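Type VII secretion system protein EssB (Staphylococcus aureus, PDB 4ANN) is a membrane component of the Ess type VII secretion machinery, probably needed for secretion of EsxA and EsxB, and is represented here by its cytoplasmic segment. Local coordinates at residues C149-K154 with T171-K176; T141-L146 with D184-F189. All coordinates share one frame; numbering follows the deposited sequence. Where two conformers were deposited one is given.

Contact 1 of 2, residues C149-K154 with T171-K176; sequences CAFNEK and TPFETK
An edge-to-face aromatic pair, Phe151 with Phe173, joins the C-terminal end of helix 136-151 to the first turn of helix 172-179, and a water-bridged polar link lies beside it. The rings' centroids are 4.6 Å apart and their planes meet at 50°, so the pair is tilted rather than a square T. Phe173 brings its edge over one face of Phe151: CZ of Phe173 stands 3.5 Å from CD2 of Phe151, displaced toward the rim of that ring. The first torsion of Phe173 (chi1 175°) puts CG opposite the backbone N and sends the ring across to helix 136-151, where it also packs on Val147. Phe151 in turn rests on Leu84 and Leu87 of helix 80-89 and makes a cation-pi contact with Lys83.

The polar link runs through one water. ND2 of Asn152 donates to it at 2.6 Å, and the water donates to OE2 of Glu174 at 2.7 Å; the amide and carboxylate planes are only 15° apart. The two groups are otherwise too distant for a direct bond, with ND2 of Asn152 4.0 Å from OE2 of Glu174. Both groups have further partners. OD1 of Asn152 accepts a hydrogen bond from the backbone N of Lys154. Glu174 is bonded to His168, at OE1, and Gln155, at OE2. Thr171 N also reaches OE1 of Glu174, at 3.2 Å, from above the carboxylate plane, while Glu174 N returns a weak bond to OG1 of Thr171. With its bond from Lys154 N, Asn152 forms an Asx turn, and Thr171 with Glu174 forms the capping box that opens helix 172-179.

Contact 2 of 2, residues T141-L146 with D184-F189; sequences TRYKAL and DLLTAF
With CG swung opposite the backbone N in both Tyr143 (chi1 -163°) and Leu186 (chi1 179°), the two side chains reach toward each other from helices 136-151 and 183-192. The CD2 methyl of Leu186 settles over one face of the Tyr143 ring as a CH-pi contact, 4.2 Å from the ring centroid and 18° off the normal. It sits off-centre, nearest CG of Tyr143 at 4.0 Å. The same methyl also touches Lys144, lying 4.1 Å from its CG, so a single leucine branch fits against two consecutive residues of the facing helix.

Polar ends leave this apolar patch in different directions. Lys144 runs extended past the leucine and places NZ on the carbonyl oxygens of Ile178 and Ala180, which give this buried amine two backbone acceptors. The hydroxyl of Tyr143 bonds to Leu87 O and accepts from a water at 2.8 Å; that water lies 2.7 Å from OG1 of Thr187, adding a solvent-mediated tie between the helices. This is buried packing between helices 136-151 and 183-192 in the YukC-family domain, consistent with the helical lobe of a kinase-like fold.

In the fold
Both contacts draw on helix 136-151. Contact 1 takes its C-terminal end and the residues that follow, contact 2 a stretch further back, and their centres are about 12 Å apart. Their partners, helices 172-179 and 183-192, are consecutive in the chain, and Phe189 bridges the two contacts by packing on Phe173 and on Lys176. Place and chemistry go together: contact 2 is buried and rests on a leucine methyl against an aromatic face and a lysine chain, whereas contact 1, farther from the chain's centre and partly buried, combines an aromatic pair with amide and carboxylate groups at helix ends. The water in contact 1 joins an amide to a carboxylate, that in contact 2 two hydroxyls.

Contact 1 of 2, residues C149-K154 with T171-K176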
ATOM      1  N   CYS A 149     -13.189   2.196   3.169  1.00  5.54           N
ATOM      2  CA  CYS A 149     -13.496   2.121   1.739  1.00  5.77           C
ATOM      3  C   CYS A 149     -13.972   0.757   1.317  1.00  5.94           C
ATOM      4  O   CYS A 149     -14.869   0.618   0.486  1.00  6.66           O
ATOM      5  CB  CYS A 149     -12.280   2.539   0.925  1.00  6.15           C
ATOM      6  SG  CYS A 149     -11.888   4.300   1.017  1.00  6.88           S
ATOM      7  N   ALA A 150     -13.382  -0.307   1.886  1.00  5.93           N
ATOM      8  CA  ALA A 150     -13.781  -1.664   1.527  1.00  6.39           C
ATOM      9  C   ALA A 150     -15.246  -1.908   1.905  1.00  6.17           C
ATOM     10  O   ALA A 150     -15.892  -2.711   1.210  1.00  7.43           O
ATOM     11  CB  ALA A 150     -12.877  -2.684   2.191  1.00  7.07           C
ATOM     12  N   PHE A 151     -15.723  -1.297   2.966  1.00  6.25           N
ATOM     13  CA  PHE A 151     -17.088  -1.474   3.468  1.00  6.76           C
ATOM     14  C   PHE A 151     -18.078  -0.460   2.910  1.00  7.06           C
ATOM     15  O   PHE A 151     -19.277  -0.629   3.113  1.00  9.76           O
ATOM     16  CB  PHE A 151     -17.111  -1.545   4.987  1.00  7.56           C
ATOM     17  CG  PHE A 151     -16.739  -2.913   5.485  1.00  7.47           C
ATOM     18  CD1 PHE A 151     -17.704  -3.875   5.647  1.00  9.97           C
ATOM     19  CD2 PHE A 151     -15.430  -3.237   5.777  1.00  8.09           C
ATOM     20  CE1 PHE A 151     -17.388  -5.143   6.115  1.00 11.31           C
ATOM     21  CE2 PHE A 151     -15.111  -4.488   6.266  1.00  8.63           C
ATOM     22  CZ  PHE A 151     -16.070  -5.437   6.433  1.00 10.03           C
ATOM     23  N   ASN A 152     -17.634   0.545   2.159  1.00  6.83           N
ATOM     24  CA  ASN A 152     -18.571   1.501   1.561  1.00  7.41           C
ATOM     25  C   ASN A 152     -17.907   2.031   0.301  1.00  6.44           C
ATOM     26  O   ASN A 152     -17.015   2.892   0.366  1.00  6.55           O
ATOM     27  CB  ASN A 152     -18.919   2.611   2.536  1.00  9.14           C
ATOM     28  CG  ASN A 152     -19.935   3.585   1.947  1.00 10.36           C
ATOM     29  OD1 ASN A 152     -20.182   3.611   0.769  1.00 11.78           O
ATOM     30  ND2 ASN A 152     -20.437   4.433   2.827  1.00 15.87           N
ATOM     31  N   GLU A 153     -18.364   1.547  -0.854  0.67  7.19           N
ATOM     32  CA  GLU A 153     -17.749   1.892  -2.114  0.67  7.54           C
ATOM     33  C   GLU A 153     -17.874   3.373  -2.486  0.67  6.53           C
ATOM     34  O   GLU A 153     -17.165   3.820  -3.347  0.67  7.30           O
ATOM     35  CB  GLU A 153     -18.353   1.065  -3.282  0.67  9.68           C
ATOM     36  CG  GLU A 153     -19.808   1.426  -3.593  0.67 11.34           C
ATOM     37  CD  GLU A 153     -20.440   0.735  -4.767  0.67 14.98           C
ATOM     38  OE1 GLU A 153     -19.744  -0.169  -5.315  0.67 21.08           O
ATOM     39  OE2 GLU A 153     -21.577   1.063  -5.241  0.67 10.66           O
ATOM     40  N   LYS A 154     -18.779   4.086  -1.826  0.60  6.55           N
ATOM     41  CA  LYS A 154     -18.950   5.520  -2.060  0.60  6.78           C
ATOM     42  C   LYS A 154     -17.822   6.360  -1.466  0.60  6.87           C
ATOM     43  O   LYS A 154     -17.670   7.521  -1.840  0.60  7.43           O
ATOM     44  CB  LYS A 154     -20.297   5.980  -1.537  0.60  8.24           C
ATOM     45  CG  LYS A 154     -21.451   5.306  -2.298  0.60  9.00           C
ATOM     46  CD  LYS A 154     -22.827   5.724  -1.886  0.60 11.21           C
ATOM     47  CE  LYS A 154     -23.188   5.362  -0.479  0.60 11.67           C
ATOM     48  NZ  LYS A 154     -23.009   3.885  -0.252  0.60 11.09           N
ATOM     49  N   THR A 171     -21.069   5.863   9.600  1.00 13.39           N
ATOM     50  CA  THR A 171     -21.787   4.809  10.257  1.00 15.90           C
ATOM     51  C   THR A 171     -21.109   4.485  11.580  1.00 15.21           C
ATOM     52  O   THR A 171     -19.941   4.799  11.803  1.00 13.79           O
ATOM     53  CB  THR A 171     -21.838   3.556   9.352  1.00 17.40           C
ATOM     54  OG1 THR A 171     -20.495   3.151   9.023  1.00 16.50           O
ATOM     55  CG2 THR A 171     -22.506   3.747   7.995  1.00 22.29           C
ATOM     56  N   PRO A 172     -21.814   3.788  12.465  1.00 18.22           N
ATOM     57  CA  PRO A 172     -21.168   3.284  13.689  1.00 17.34           C
ATOM     58  C   PRO A 172     -19.956   2.415  13.421  1.00 14.59           C
ATOM     59  O   PRO A 172     -18.972   2.512  14.154  1.00 15.18           O
ATOM     60  CB  PRO A 172     -22.334   2.533  14.368  1.00 22.12           C
ATOM     61  CG  PRO A 172     -23.547   3.245  13.870  1.00 24.77           C
ATOM     62  CD  PRO A 172     -23.273   3.533  12.401  1.00 22.40           C
ATOM     63  N   PHE A 173     -19.979   1.573  12.403  1.00 14.23           N
ATOM     64  CA  PHE A 173     -18.807   0.780  12.036  1.00 13.09           C
ATOM     65  C   PHE A 173     -17.588   1.655  11.767  1.00 10.59           C
ATOM     66  O   PHE A 173     -16.497   1.401  12.228  1.00 10.59           O
ATOM     67  CB  PHE A 173     -19.142  -0.034  10.805  1.00 13.51           C
ATOM     68  CG  PHE A 173     -17.980  -0.828  10.236  1.00 13.14           C
ATOM     69  CD1 PHE A 173     -17.588  -2.048  10.734  1.00 15.65           C
ATOM     70  CD2 PHE A 173     -17.263  -0.372   9.169  1.00 12.69           C
ATOM     71  CE1 PHE A 173     -16.542  -2.756  10.233  1.00 17.27           C
ATOM     72  CE2 PHE A 173     -16.201  -1.062   8.632  1.00 13.64           C
ATOM     73  CZ  PHE A 173     -15.838  -2.265   9.159  1.00 15.42           C
ATOM     74  N   GLU A 174     -17.757   2.729  11.065  1.00 10.23           N
ATOM     75  CA  GLU A 174     -16.723   3.630  10.640  1.00  8.80           C
ATOM     76  C   GLU A 174     -16.171   4.285  11.869  1.00  8.83           C
ATOM     77  O   GLU A 174     -14.932   4.440  11.986  1.00  9.05           O
ATOM     78  CB  GLU A 174     -17.157   4.662   9.584  1.00  8.68           C
ATOM     79  CG  GLU A 174     -17.479   4.008   8.274  1.00  9.03           C
ATOM     80  CD  GLU A 174     -18.102   4.891   7.234  1.00  8.92           C
ATOM     81  OE1 GLU A 174     -18.592   5.975   7.573  1.00 11.21           O
ATOM     82  OE2 GLU A 174     -18.156   4.436   6.054  1.00  8.86           O
ATOM     83  N   THR A 175     -17.002   4.695  12.815  1.00  9.95           N
ATOM     84  CA  THR A 175     -16.464   5.275  14.073  1.00 11.37           C
ATOM     85  C   THR A 175     -15.576   4.290  14.807  1.00  9.82           C
ATOM     86  O   THR A 175     -14.550   4.665  15.348  1.00 11.21           O
ATOM     87  CB  THR A 175     -17.644   5.732  14.935  1.00 13.21           C
ATOM     88  OG1 THR A 175     -18.280   6.769  14.242  1.00 16.23           O
ATOM     89  CG2 THR A 175     -17.168   6.226  16.317  1.00 20.70           C
ATOM     90  N   LYS A 176     -16.003   3.023  14.898  1.00 10.62           N
ATOM     91  CA  LYS A 176     -15.210   2.033  15.610  1.00 11.05           C
ATOM     92  C   LYS A 176     -13.853   1.850  14.946  1.00  9.92           C
ATOM     93  O   LYS A 176     -12.824   1.701  15.605  1.00 11.88           O
ATOM     94  CB  LYS A 176     -15.897   0.691  15.751  1.00 14.06           C
ATOM     95  CG  LYS A 176     -17.082   0.698  16.742  1.00 23.24           C
TER
HETATM   96  O   HOH W   1     -20.777   4.401   5.412  0.55 11.86           O

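Contact 2 of 2, residues T141-L146 with D184-F189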
ATOM      1  N   THR A 141      -3.594   5.330   9.936  1.00  8.20           N
ATOM      2  CA  THR A 141      -4.670   6.105   9.329  1.00  8.55           C
ATOM      3  C   THR A 141      -5.009   5.549   7.950  1.00  6.86           C
ATOM      4  O   THR A 141      -6.178   5.440   7.574  1.00  7.24           O
ATOM      5  CB  THR A 141      -4.220   7.576   9.220  1.00  9.91           C
ATOM      6  OG1 THR A 141      -4.111   8.087  10.542  1.00 15.89           O
ATOM      7  CG2 THR A 141      -5.222   8.417   8.468  1.00 10.53           C
ATOM      8  N   ARG A 142      -3.979   5.268   7.152  1.00  7.06           N
ATOM      9  CA  ARG A 142      -4.209   4.727   5.801  1.00  6.46           C
ATOM     10  C   ARG A 142      -4.888   3.359   5.854  1.00  6.41           C
ATOM     11  O   ARG A 142      -5.795   3.065   5.048  1.00  6.65           O
ATOM     12  CB  ARG A 142      -2.899   4.715   5.040  1.00  6.64           C
ATOM     13  CG  ARG A 142      -2.408   6.080   4.670  1.00  7.55           C
ATOM     14  CD  ARG A 142      -0.971   6.080   4.134  1.00  9.02           C
ATOM     15  NE  ARG A 142      -0.682   7.389   3.597  1.00 10.93           N
ATOM     16  CZ  ARG A 142      -0.900   7.778   2.350  1.00 12.04           C
ATOM     17  NH1 ARG A 142      -1.307   6.955   1.370  1.00 10.83           N
ATOM     18  NH2 ARG A 142      -0.643   9.018   2.029  1.00 17.86           N
ATOM     19  N   TYR A 143      -4.491   2.496   6.784  1.00  6.24           N
ATOM     20  CA  TYR A 143      -5.136   1.187   6.933  1.00  6.13           C
ATOM     21  C   TYR A 143      -6.610   1.347   7.294  1.00  5.81           C
ATOM     22  O   TYR A 143      -7.486   0.700   6.720  1.00  5.91           O
ATOM     23  CB  TYR A 143      -4.314   0.378   7.948  1.00  7.03           C
ATOM     24  CG  TYR A 143      -4.542  -1.095   7.968  1.00  7.22           C
ATOM     25  CD1 TYR A 143      -5.495  -1.818   7.268  1.00  8.39           C
ATOM     26  CD2 TYR A 143      -3.700  -1.849   8.762  1.00 14.16           C
ATOM     27  CE1 TYR A 143      -5.615  -3.183   7.388  1.00  8.35           C
ATOM     28  CE2 TYR A 143      -3.809  -3.226   8.885  1.00 15.42           C
ATOM     29  CZ  TYR A 143      -4.759  -3.894   8.159  1.00 10.51           C
ATOM     30  OH  TYR A 143      -4.871  -5.275   8.283  1.00 12.89           O
ATOM     31  N   LYS A 144      -6.910   2.247   8.232  1.00  6.02           N
ATOM     32  CA  LYS A 144      -8.270   2.539   8.587  1.00  6.26           C
ATOM     33  C   LYS A 144      -9.081   2.987   7.385  1.00  6.00           C
ATOM     34  O   LYS A 144     -10.229   2.574   7.186  1.00  5.99           O
ATOM     35  CB  LYS A 144      -8.320   3.608   9.685  1.00  6.67           C
ATOM     36  CG  LYS A 144      -7.847   3.142  11.040  1.00  6.93           C
ATOM     37  CD  LYS A 144      -7.687   4.254  12.043  1.00  7.49           C
ATOM     38  CE  LYS A 144      -7.451   3.746  13.436  1.00  8.20           C
ATOM     39  NZ  LYS A 144      -7.275   4.882  14.407  1.00  9.74           N
ATOM     40  N   ALA A 145      -8.493   3.880   6.587  1.00  5.81           N
ATOM     41  CA  ALA A 145      -9.172   4.378   5.409  1.00  5.99           C
ATOM     42  C   ALA A 145      -9.462   3.253   4.414  1.00  5.47           C
ATOM     43  O   ALA A 145     -10.551   3.214   3.819  1.00  6.11           O
ATOM     44  CB  ALA A 145      -8.400   5.500   4.766  1.00  5.94           C
ATOM     45  N   LEU A 146      -8.538   2.336   4.229  1.00  5.61           N
ATOM     46  CA  LEU A 146      -8.788   1.177   3.382  1.00  5.46           C
ATOM     47  C   LEU A 146      -9.951   0.332   3.897  1.00  5.61           C
ATOM     48  O   LEU A 146     -10.795  -0.135   3.139  1.00  6.14           O
ATOM     49  CB  LEU A 146      -7.536   0.294   3.228  1.00  6.25           C
ATOM     50  CG  LEU A 146      -6.372   0.910   2.438  1.00  6.37           C
ATOM     51  CD1 LEU A 146      -5.179  -0.023   2.494  1.00  7.85           C
ATOM     52  CD2 LEU A 146      -6.717   1.189   1.012  1.00  6.92           C
ATOM     53  N   ASP A 184      -2.626  -3.079  16.457  1.00 13.83           N
ATOM     54  CA  ASP A 184      -3.100  -4.313  17.046  1.00 14.57           C
ATOM     55  C   ASP A 184      -4.578  -4.285  17.396  1.00 12.84           C
ATOM     56  O   ASP A 184      -5.268  -5.285  17.234  1.00 13.57           O
ATOM     57  CB  ASP A 184      -2.334  -4.669  18.340  1.00 20.87           C
ATOM     58  CG  ASP A 184      -0.934  -5.196  17.983  1.00 26.27           C
ATOM     59  OD1 ASP A 184      -0.713  -5.572  16.809  1.00 29.30           O
ATOM     60  OD2 ASP A 184      -0.030  -5.195  18.835  1.00 30.78           O
ATOM     61  N   LEU A 185      -5.146  -3.225  17.885  1.00 12.38           N
ATOM     62  CA  LEU A 185      -6.535  -3.060  18.247  1.00 12.59           C
ATOM     63  C   LEU A 185      -7.350  -2.967  16.966  1.00 11.10           C
ATOM     64  O   LEU A 185      -8.482  -3.469  16.987  1.00 12.40           O
ATOM     65  CB  LEU A 185      -6.807  -1.890  19.194  1.00 13.46           C
ATOM     66  CG  LEU A 185      -6.247  -2.072  20.618  1.00 16.41           C
ATOM     67  CD1 LEU A 185      -6.178  -0.768  21.368  1.00 18.11           C
ATOM     68  CD2 LEU A 185      -7.079  -3.107  21.339  1.00 20.01           C
ATOM     69  N   LEU A 186      -6.866  -2.405  15.882  1.00 10.70           N
ATOM     70  CA  LEU A 186      -7.605  -2.478  14.620  1.00 10.30           C
ATOM     71  C   LEU A 186      -7.705  -3.926  14.169  1.00  9.93           C
ATOM     72  O   LEU A 186      -8.790  -4.373  13.759  1.00 10.34           O
ATOM     73  CB  LEU A 186      -6.949  -1.619  13.531  1.00 10.27           C
ATOM     74  CG  LEU A 186      -7.621  -1.650  12.194  1.00 10.68           C
ATOM     75  CD1 LEU A 186      -9.078  -1.181  12.259  1.00 11.20           C
ATOM     76  CD2 LEU A 186      -6.854  -0.800  11.175  1.00 11.37           C
ATOM     77  N   THR A 187      -6.618  -4.671  14.239  1.00 11.13           N
ATOM     78  CA  THR A 187      -6.631  -6.108  13.898  1.00 12.00           C
ATOM     79  C   THR A 187      -7.669  -6.823  14.713  1.00 11.43           C
ATOM     80  O   THR A 187      -8.404  -7.677  14.220  1.00 11.66           O
ATOM     81  CB  THR A 187      -5.226  -6.703  14.206  1.00 12.86           C
ATOM     82  OG1 THR A 187      -4.299  -6.053  13.347  1.00 15.31           O
ATOM     83  CG2 THR A 187      -5.275  -8.209  13.946  1.00 14.99           C
ATOM     84  N   ALA A 188      -7.711  -6.545  15.996  1.00 12.29           N
ATOM     85  CA  ALA A 188      -8.622  -7.223  16.914  1.00 13.49           C
ATOM     86  C   ALA A 188     -10.039  -6.899  16.570  1.00 12.43           C
ATOM     87  O   ALA A 188     -10.913  -7.772  16.564  1.00 14.38           O
ATOM     88  CB  ALA A 188      -8.364  -6.824  18.382  1.00 17.88           C
ATOM     89  N   PHE A 189     -10.291  -5.639  16.203  1.00 11.67           N
ATOM     90  CA  PHE A 189     -11.632  -5.261  15.740  1.00 12.11           C
ATOM     91  C   PHE A 189     -12.025  -6.044  14.499  1.00 10.79           C
ATOM     92  O   PHE A 189     -13.135  -6.595  14.381  1.00 12.47           O
ATOM     93  CB  PHE A 189     -11.711  -3.777  15.517  1.00 13.67           C
ATOM     94  CG  PHE A 189     -13.029  -3.358  14.910  1.00 15.07           C
ATOM     95  CD1 PHE A 189     -14.169  -3.339  15.689  1.00 19.88           C
ATOM     96  CD2 PHE A 189     -13.109  -3.033  13.581  1.00 16.82           C
ATOM     97  CE1 PHE A 189     -15.383  -2.993  15.128  1.00 22.98           C
ATOM     98  CE2 PHE A 189     -14.327  -2.649  13.027  1.00 18.33           C
ATOM     99  CZ  PHE A 189     -15.448  -2.606  13.803  1.00 21.38           C
TER
HETATM  100  O   HOH W   2      -5.002  -6.537  10.766  1.00 18.22           O